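Local atomic coordinates of putative flagellar motor switch protein FliN (Thermotoga maritima, PDB entry 1O6A), a protein that probably forms part of the switch complex in the C-ring of the bacterial flagellar motor, the assembly that sets the direction of rotation. Residues V23-G28 / E54-L59; T30-K35 / S44-D49; K63-G68 / T82-P87. One frame throughout, in Å; residues are numbered along the deposited sequence.

Contact 1 of 3, residues V23-G28 / E54-L59; sequences VTVELG and EPVDIL
T24 to E26 and D57 to L59 pair as antiparallel neighbours in the central sheet of the FliN C-terminal domain. The axes of strands 23-26 and 56-59 approach to 4.7 Å and run 163° apart. T24 with L59 and E26 with D57 are hydrogen-bonded pairs. V25 with I58, between them, is a non-hydrogen-bonded pair. L59 N gives a nearly straight bond to T24 O (2.8 Å), and T24 N bonds back to L59 O. E26 N reaches D57 O at 2.8 Å, and D57 N returns a bond to E26 O.

V25 and I58 share one face of the sheet. There V25 CG1 meets V56 CG2 at 3.6 Å, the two side chains crossing obliquely. V23 CG1 is 4.0 Å from I58 CG2. The other face carries T24, E26, D57 and L59, with T24 OG1 over L59 CB at 3.2 Å. E26 turns CG anti to its carbonyl carbon (chi1 -67°) and then runs extended across L59 at about a right angle. Its CD rests on L59 CD1 at 3.8 Å.

The carboxylate of E26 pairs with R29, and that of D57 with K50. E26 OE1 and D57 OD2 stay 4.8 Å apart, with a water between them. With an alanine in place of E26, R29 would probably lose its charged mate and L59 CD1 the chain that covers it. Strand 23-28 also pairs with a strand of the second subunit, so the sheet continues across the dimer. R29 and K50 are likely to offset the negative charge of the two acids and so help keep them ionised.

Contact 2 of 3, residues T30-K35 / S44-D49; sequences TRMTLK and SIIELD
T30 sets its side chain against the E47 peptide, the flat group of this contact; no ring or other planar side chain joins it. T30 CB stands 3.4 Å from E47 O, and T30 CG2 is also close to that oxygen. Strands 30-33 and 45-48 belong to an arm that pairs with the second subunit, consistent with the intertwined dimers of the FliN family. They splay here, with axes 7.4 Å apart at their nearest and 136° between their directions. Each finds its ladder partner in a strand of the other chain.

What joins them within one chain is mostly apolar. T30 places CG2 between its backbone N and carbonyl carbon, and this methyl reaches I46 CG2 at 3.7 Å. L48 CD2 touches the same methyl from further along its strand. M32, a selenomethionine, bends at chi3 (48°), which brings its end methyl CE to I46 CG1 at 4.1 Å. M32 and I46 cross at about a right angle, and M40 of the same chain packs on both.

Between T30 and E47 the polar link is a water. It lies 2.8 Å from T30 OG1 and donates a hydrogen bond to E47 O at 2.7 Å.

Contact 3 of 3, residues K63-G68 / T82-P87; sequences KLIARG and TEIVSP
The beta hairpin of strands 63-73 and 76-84 is held here by R67 and E83, at a classic beta bulge. T82 and E83 both face R67, and R67 O takes a bond from each of their backbone nitrogens. T82 N lies 2.9 Å from R67 O. E83 N is 3.1 Å from R67 O and stands above the carbonyl plane, 43° out of it. R67 N bonds in turn to E83 O at 2.9 Å. Beyond the pair of A66 and I84, V85 N closes the ladder on I65 O at 3.1 Å.

R67 and E83 lie side by side on one face of the sheet and form a salt bridge. R67 bends at chi3 (-58°), which turns the NE side of its guanidinium to the acid. NE meets OE1 of E83 at 3.1 Å, coming from above the carboxylate plane. At 3.0 Å, NH2 of R67 meets OE2 of E83, which accepts on its syn lone pair, the side of OE1. The two planes are 65° apart, so the grip is side-on with two nitrogens but far from coplanar. P55 of the neighbouring loop packs on both residues.

The opposite face is apolar. A66 and I84 point there together, and R90 of helix 87-94 and H42 of the second subunit pack on I84. I65 and A66 both face I58 of strand 56-60, a second classic bulge, on the side of strand 63-73 away from the hairpin partner. I84 CG1 packs on A66 CB at 3.7 Å and lies 3.4 Å from I65 O.

Overall arrangement
Contacts 1 and 3 belong to one antiparallel sheet, and their centres lie about 10 Å apart. They meet where strand 56-60 pairs with strand 63-73: V56 N probably bonds G68 O, and I58 N A66 O. Contact 1 is the core, near the centre of the chain and largely buried. Contact 3 is partly buried toward the far edge strand and adds a salt bridge that ties its two strands directly. Contact 2 sits about 17 Å from contact 1, between centres, out on the arm. It shares strand 20-33 with contact 1 but relies on methyl packing and one water, where the others have backbone ladders. All three touch the second subunit.

Contact 1 of 3, residues V23-G28 / E54-L59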
loop_
_atom_site.group_PDB
_atom_site.type_symbol
_atom_site.label_atom_id
_atom_site.label_comp_id
_atom_site.label_asym_id
_atom_site.label_seq_id
_atom_site.Cartn_x
_atom_site.Cartn_y
_atom_site.Cartn_z
ATOM N N VAL A 23 5.446 -3.121 7.076
ATOM C CA VAL A 23 5.596 -2.009 6.161
ATOM C C VAL A 23 4.735 -2.291 4.937
ATOM O O VAL A 23 4.741 -3.402 4.408
ATOM C CB VAL A 23 7.067 -1.843 5.763
ATOM C CG1 VAL A 23 7.252 -0.678 4.813
ATOM C CG2 VAL A 23 7.923 -1.686 6.997
ATOM N N THR A 24 3.955 -1.294 4.541
ATOM C CA THR A 24 3.080 -1.343 3.360
ATOM C C THR A 24 3.399 -0.147 2.480
ATOM O O THR A 24 3.642 0.954 2.993
ATOM C CB THR A 24 1.577 -1.310 3.780
ATOM O OG1 THR A 24 1.300 -0.140 4.563
ATOM C CG2 THR A 24 1.195 -2.450 4.696
ATOM N N VAL A 25 3.391 -0.343 1.160
ATOM C CA VAL A 25 3.631 0.718 0.236
ATOM C C VAL A 25 2.376 0.819 -0.626
ATOM O O VAL A 25 1.885 -0.179 -1.201
ATOM C CB VAL A 25 4.846 0.437 -0.604
ATOM C CG1 VAL A 25 5.033 1.489 -1.685
ATOM C CG2 VAL A 25 6.114 0.315 0.283
ATOM N N GLU A 26 1.817 2.021 -0.662
ATOM C CA GLU A 26 0.529 2.281 -1.326
ATOM C C GLU A 26 0.731 3.161 -2.536
ATOM O O GLU A 26 1.449 4.168 -2.513
ATOM C CB GLU A 26 -0.428 3.019 -0.392
ATOM C CG GLU A 26 -0.883 2.218 0.799
ATOM C CD GLU A 26 -1.960 2.903 1.610
ATOM O OE1 GLU A 26 -2.451 3.978 1.198
ATOM O OE2 GLU A 26 -2.346 2.337 2.660
ATOM N N LEU A 27 0.047 2.770 -3.604
ATOM C CA LEU A 27 0.009 3.545 -4.838
ATOM C C LEU A 27 -1.068 4.611 -4.733
ATOM O O LEU A 27 -1.009 5.617 -5.399
ATOM C CB LEU A 27 -0.330 2.674 -6.037
ATOM C CG LEU A 27 -0.549 3.496 -7.327
ATOM C CD1 LEU A 27 0.725 4.283 -7.716
ATOM C CD2 LEU A 27 -0.992 2.606 -8.424
ATOM N N GLY A 28 -2.079 4.374 -3.915
ATOM C CA GLY A 28 -3.144 5.339 -3.777
ATOM C C GLY A 28 -4.394 4.709 -3.210
ATOM O O GLY A 28 -4.468 3.481 -3.016
ATOM N N GLU A 54 3.624 12.530 -8.094
ATOM C CA GLU A 54 3.711 12.283 -6.650
ATOM C C GLU A 54 4.372 10.969 -6.329
ATOM O O GLU A 54 4.305 10.026 -7.125
ATOM C CB GLU A 54 2.356 12.292 -6.012
ATOM C CG GLU A 54 1.642 13.626 -6.070
ATOM C CD GLU A 54 0.456 13.627 -5.130
ATOM O OE1 GLU A 54 -0.549 12.964 -5.481
ATOM O OE2 GLU A 54 0.518 14.269 -4.052
ATOM N N PRO A 55 5.013 10.891 -5.163
ATOM C CA PRO A 55 5.651 9.654 -4.721
ATOM C C PRO A 55 4.633 8.666 -4.123
ATOM O O PRO A 55 3.492 9.062 -3.854
ATOM C CB PRO A 55 6.599 10.152 -3.614
ATOM C CG PRO A 55 5.854 11.325 -3.012
ATOM C CD PRO A 55 5.208 11.985 -4.193
ATOM N N VAL A 56 5.025 7.412 -3.967
ATOM C CA VAL A 56 4.174 6.405 -3.330
ATOM C C VAL A 56 4.302 6.553 -1.829
ATOM O O VAL A 56 5.287 7.131 -1.330
ATOM C CB VAL A 56 4.518 4.959 -3.744
ATOM C CG1 VAL A 56 4.290 4.810 -5.237
ATOM C CG2 VAL A 56 5.899 4.551 -3.330
ATOM N N ASP A 57 3.302 6.090 -1.122
ATOM C CA ASP A 57 3.295 6.211 0.327
ATOM C C ASP A 57 3.849 4.977 1.037
ATOM O O ASP A 57 3.578 3.849 0.631
ATOM C CB ASP A 57 1.880 6.439 0.820
ATOM C CG ASP A 57 1.239 7.641 0.133
ATOM O OD1 ASP A 57 1.857 8.725 0.211
ATOM O OD2 ASP A 57 0.235 7.557 -0.610
ATOM N N ILE A 58 4.552 5.209 2.148
ATOM C CA ILE A 58 5.171 4.123 2.892
ATOM C C ILE A 58 4.663 4.182 4.307
ATOM O O ILE A 58 4.876 5.177 4.982
ATOM C CB ILE A 58 6.700 4.291 2.908
ATOM C CG1 ILE A 58 7.250 4.317 1.478
ATOM C CG2 ILE A 58 7.354 3.192 3.727
ATOM C CD1 ILE A 58 8.594 4.940 1.399
ATOM N N LEU A 59 3.914 3.155 4.701
ATOM C CA LEU A 59 3.261 3.104 6.009
ATOM C C LEU A 59 3.919 2.021 6.859
ATOM O O LEU A 59 4.268 0.946 6.355
ATOM C CB LEU A 59 1.779 2.797 5.862
ATOM C CG LEU A 59 0.985 3.931 5.196
ATOM C CD1 LEU A 59 1.077 3.844 3.683
ATOM C CD2 LEU A 59 -0.445 3.922 5.677
HETATM O O HOH W 1 1.706 -0.667 7.319
HETATM O O HOH W 2 -2.081 6.153 -0.623
#

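Contact 2 of 3, residues T30-K35 / S44-D49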
loop_
_atom_site.group_PDB
_atom_site.type_symbol
_atom_site.label_atom_id
_atom_site.label_comp_id
_atom_site.label_asym_id
_atom_site.label_seq_id
_atom_site.Cartn_x
_atom_site.Cartn_y
_atom_site.Cartn_z
ATOM N N THR A 30 -8.988 5.238 -2.951
ATOM C CA THR A 30 -10.243 5.856 -3.321
ATOM C C THR A 30 -11.342 5.238 -2.475
ATOM O O THR A 30 -11.058 4.521 -1.525
ATOM C CB THR A 30 -10.507 5.743 -4.848
ATOM O OG1 THR A 30 -11.686 6.476 -5.204
ATOM C CG2 THR A 30 -10.757 4.325 -5.292
ATOM N N ARG A 31 -12.579 5.587 -2.771
ATOM C CA ARG A 31 -13.726 4.990 -2.143
ATOM C C ARG A 31 -14.738 4.622 -3.225
ATOM O O ARG A 31 -14.796 5.239 -4.282
ATOM C CB ARG A 31 -14.311 5.935 -1.112
ATOM C CG ARG A 31 -13.397 6.235 0.051
ATOM C CD ARG A 31 -14.030 7.109 1.147
ATOM N NE ARG A 31 -14.694 8.246 0.520
ATOM C CZ ARG A 31 -15.939 8.625 0.726
ATOM N NH1 ARG A 31 -16.691 8.070 1.672
ATOM N NH2 ARG A 31 -16.407 9.669 0.052
HETATM N N MSE A 32 -15.490 3.571 -2.986
HETATM C CA MSE A 32 -16.581 3.188 -3.877
HETATM C C MSE A 32 -17.672 2.492 -3.082
HETATM O O MSE A 32 -17.442 2.017 -1.986
HETATM C CB MSE A 32 -16.036 2.275 -4.973
HETATM C CG MSE A 32 -15.559 1.042 -4.445
HETATM SE SE MSE A 32 -14.880 -0.202 -5.918
HETATM C CE MSE A 32 -13.858 0.952 -6.816
ATOM N N THR A 33 -18.837 2.394 -3.672
ATOM C CA THR A 33 -19.947 1.731 -3.044
ATOM C C THR A 33 -19.804 0.241 -3.158
ATOM O O THR A 33 -19.078 -0.293 -3.998
ATOM C CB THR A 33 -21.289 2.143 -3.655
ATOM O OG1 THR A 33 -21.339 1.752 -5.039
ATOM C CG2 THR A 33 -21.451 3.664 -3.638
ATOM N N LEU A 34 -20.525 -0.442 -2.294
ATOM C CA LEU A 34 -20.604 -1.887 -2.383
ATOM C C LEU A 34 -21.127 -2.296 -3.733
ATOM O O LEU A 34 -20.620 -3.233 -4.332
ATOM C CB LEU A 34 -21.515 -2.422 -1.298
ATOM C CG LEU A 34 -21.766 -3.928 -1.332
ATOM C CD1 LEU A 34 -20.467 -4.699 -1.244
ATOM C CD2 LEU A 34 -22.721 -4.296 -0.190
ATOM N N LYS A 35 -22.133 -1.584 -4.237
ATOM C CA LYS A 35 -22.652 -1.856 -5.568
ATOM C C LYS A 35 -21.560 -1.857 -6.630
ATOM O O LYS A 35 -21.504 -2.774 -7.444
ATOM C CB LYS A 35 -23.769 -0.874 -5.945
ATOM C CG LYS A 35 -24.257 -0.985 -7.367
ATOM C CD LYS A 35 -25.449 -0.036 -7.585
ATOM C CE LYS A 35 -26.080 -0.222 -8.951
ATOM N NZ LYS A 35 -25.340 0.577 -9.970
ATOM N N SER A 44 -11.868 -3.631 -15.348
ATOM C CA SER A 44 -12.443 -2.468 -14.764
ATOM C C SER A 44 -11.330 -1.559 -14.349
ATOM O O SER A 44 -10.260 -2.010 -13.946
ATOM C CB SER A 44 -13.251 -2.768 -13.518
ATOM O OG SER A 44 -14.523 -3.262 -13.810
ATOM N N ILE A 45 -11.589 -0.271 -14.441
ATOM C CA ILE A 45 -10.558 0.705 -14.132
ATOM C C ILE A 45 -10.983 1.498 -12.902
ATOM O O ILE A 45 -12.127 2.017 -12.804
ATOM C CB ILE A 45 -10.247 1.555 -15.359
ATOM C CG1 ILE A 45 -9.327 0.715 -16.273
ATOM C CG2 ILE A 45 -9.521 2.851 -14.915
ATOM C CD1 ILE A 45 -9.129 1.213 -17.580
ATOM N N ILE A 46 -10.076 1.541 -11.941
ATOM C CA ILE A 46 -10.280 2.239 -10.669
ATOM C C ILE A 46 -9.298 3.407 -10.610
ATOM O O ILE A 46 -8.079 3.218 -10.626
ATOM C CB ILE A 46 -10.032 1.309 -9.477
ATOM C CG1 ILE A 46 -10.944 0.061 -9.540
ATOM C CG2 ILE A 46 -10.144 2.081 -8.119
ATOM C CD1 ILE A 46 -10.565 -0.968 -8.516
ATOM N N GLU A 47 -9.820 4.618 -10.551
ATOM C CA GLU A 47 -8.948 5.805 -10.465
ATOM C C GLU A 47 -8.664 6.125 -9.009
ATOM O O GLU A 47 -9.538 6.021 -8.127
ATOM C CB GLU A 47 -9.619 6.970 -11.173
ATOM C CG GLU A 47 -8.763 8.195 -11.301
ATOM C CD GLU A 47 -9.457 9.260 -12.152
ATOM O OE1 GLU A 47 -10.312 8.894 -13.021
ATOM O OE2 GLU A 47 -9.155 10.445 -11.931
ATOM N N LEU A 48 -7.418 6.494 -8.727
ATOM C CA LEU A 48 -6.975 6.759 -7.384
ATOM C C LEU A 48 -6.674 8.259 -7.146
ATOM O O LEU A 48 -6.568 9.061 -8.078
ATOM C CB LEU A 48 -5.723 5.948 -7.103
ATOM C CG LEU A 48 -5.827 4.444 -7.299
ATOM C CD1 LEU A 48 -4.386 3.858 -7.252
ATOM C CD2 LEU A 48 -6.753 3.858 -6.272
ATOM N N ASP A 49 -6.557 8.602 -5.877
ATOM C CA ASP A 49 -6.366 9.955 -5.431
ATOM C C ASP A 49 -4.946 10.457 -5.584
ATOM O O ASP A 49 -4.688 11.589 -5.292
ATOM C CB ASP A 49 -6.866 10.125 -3.963
ATOM C CG ASP A 49 -6.033 9.310 -2.880
ATOM O OD1 ASP A 49 -5.014 8.579 -3.149
ATOM O OD2 ASP A 49 -6.381 9.372 -1.654
HETATM O O HOH W 3 -12.236 5.719 -7.884
#

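Contact 3 of 3, residues K63-G68 / T82-P87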
loop_
_atom_site.group_PDB
_atom_site.type_symbol
_atom_site.label_atom_id
_atom_site.label_comp_id
_atom_site.label_asym_id
_atom_site.label_seq_id
_atom_site.Cartn_x
_atom_site.Cartn_y
_atom_site.Cartn_z
ATOM N N LYS A 63 0.857 3.741 9.799
ATOM C CA LYS A 63 1.191 5.163 9.974
ATOM C C LYS A 63 2.087 5.614 8.826
ATOM O O LYS A 63 3.047 4.954 8.507
ATOM C CB LYS A 63 1.948 5.368 11.301
ATOM C CG LYS A 63 1.175 4.927 12.538
ATOM C CD LYS A 63 0.032 5.873 12.880
ATOM C CE LYS A 63 -0.726 5.361 14.140
ATOM N NZ LYS A 63 -2.033 6.075 14.370
ATOM N N LEU A 64 1.763 6.733 8.203
ATOM C CA LEU A 64 2.558 7.263 7.110
ATOM C C LEU A 64 3.829 7.852 7.674
ATOM O O LEU A 64 3.782 8.803 8.449
ATOM C CB LEU A 64 1.774 8.338 6.367
ATOM C CG LEU A 64 2.509 9.003 5.223
ATOM C CD1 LEU A 64 2.678 8.042 4.072
ATOM C CD2 LEU A 64 1.748 10.270 4.831
ATOM N N ILE A 65 4.974 7.260 7.365
ATOM C CA ILE A 65 6.230 7.858 7.850
ATOM C C ILE A 65 7.142 8.340 6.732
ATOM O O ILE A 65 8.102 9.070 6.985
ATOM C CB ILE A 65 6.998 6.925 8.767
ATOM C CG1 ILE A 65 7.424 5.677 8.052
ATOM C CG2 ILE A 65 6.212 6.551 10.063
ATOM C CD1 ILE A 65 8.790 5.263 8.495
ATOM N N ALA A 66 6.857 7.934 5.510
ATOM C CA ALA A 66 7.742 8.215 4.390
ATOM C C ALA A 66 7.018 8.119 3.060
ATOM O O ALA A 66 5.891 7.617 2.977
ATOM C CB ALA A 66 8.927 7.268 4.419
ATOM N N ARG A 67 7.645 8.668 2.036
ATOM C CA ARG A 67 7.184 8.498 0.649
ATOM C C ARG A 67 8.393 8.199 -0.214
ATOM O O ARG A 67 9.549 8.421 0.224
ATOM C CB ARG A 67 6.430 9.750 0.190
ATOM C CG ARG A 67 5.182 10.060 1.035
ATOM C CD ARG A 67 4.037 10.944 0.329
ATOM N NE ARG A 67 4.609 12.197 -0.081
ATOM C CZ ARG A 67 3.996 13.081 -0.861
ATOM N NH1 ARG A 67 2.783 12.844 -1.283
ATOM N NH2 ARG A 67 4.626 14.187 -1.233
ATOM N N GLY A 68 8.178 7.627 -1.387
ATOM C CA GLY A 68 9.281 7.277 -2.230
ATOM C C GLY A 68 8.942 6.969 -3.656
ATOM O O GLY A 68 7.822 7.175 -4.129
ATOM N N THR A 82 12.264 8.992 -0.673
ATOM C CA THR A 82 12.471 10.364 -1.131
ATOM C C THR A 82 12.042 11.410 -0.095
ATOM O O THR A 82 12.437 12.548 -0.187
ATOM C CB THR A 82 11.762 10.630 -2.429
ATOM O OG1 THR A 82 10.339 10.421 -2.299
ATOM C CG2 THR A 82 12.239 9.668 -3.538
ATOM N N GLU A 83 11.173 11.039 0.841
ATOM C CA GLU A 83 10.701 11.939 1.877
ATOM C C GLU A 83 10.549 11.094 3.137
ATOM O O GLU A 83 10.014 10.000 3.099
ATOM C CB GLU A 83 9.343 12.575 1.547
ATOM C CG GLU A 83 9.305 13.458 0.309
ATOM C CD GLU A 83 7.891 13.838 -0.077
ATOM O OE1 GLU A 83 7.032 13.973 0.828
ATOM O OE2 GLU A 83 7.621 13.953 -1.285
ATOM N N ILE A 84 11.019 11.580 4.254
ATOM C CA ILE A 84 10.782 10.822 5.506
ATOM C C ILE A 84 10.737 11.740 6.712
ATOM O O ILE A 84 11.396 12.741 6.723
ATOM C CB ILE A 84 11.821 9.699 5.629
ATOM C CG1 ILE A 84 11.458 8.721 6.751
ATOM C CG2 ILE A 84 13.256 10.282 5.805
ATOM C CD1 ILE A 84 12.246 7.436 6.673
ATOM N N VAL A 85 9.932 11.395 7.727
ATOM C CA VAL A 85 9.921 12.169 8.964
ATOM C C VAL A 85 11.164 11.849 9.775
ATOM O O VAL A 85 11.853 10.841 9.531
ATOM C CB VAL A 85 8.653 11.916 9.778
ATOM C CG1 VAL A 85 7.388 12.305 9.022
ATOM C CG2 VAL A 85 8.563 10.483 10.218
ATOM N N SER A 86 11.467 12.698 10.750
ATOM C CA SER A 86 12.637 12.474 11.615
ATOM C C SER A 86 12.492 11.165 12.410
ATOM O O SER A 86 11.367 10.697 12.647
ATOM C CB SER A 86 12.838 13.631 12.583
ATOM O OG SER A 86 11.842 13.595 13.593
ATOM N N PRO A 87 13.616 10.560 12.814
ATOM C CA PRO A 87 13.551 9.344 13.631
ATOM C C PRO A 87 12.727 9.532 14.903
ATOM O O PRO A 87 12.006 8.631 15.264
ATOM C CB PRO A 87 15.028 9.037 13.941
ATOM C CG PRO A 87 15.769 9.687 12.829
ATOM C CD PRO A 87 15.020 10.944 12.545
#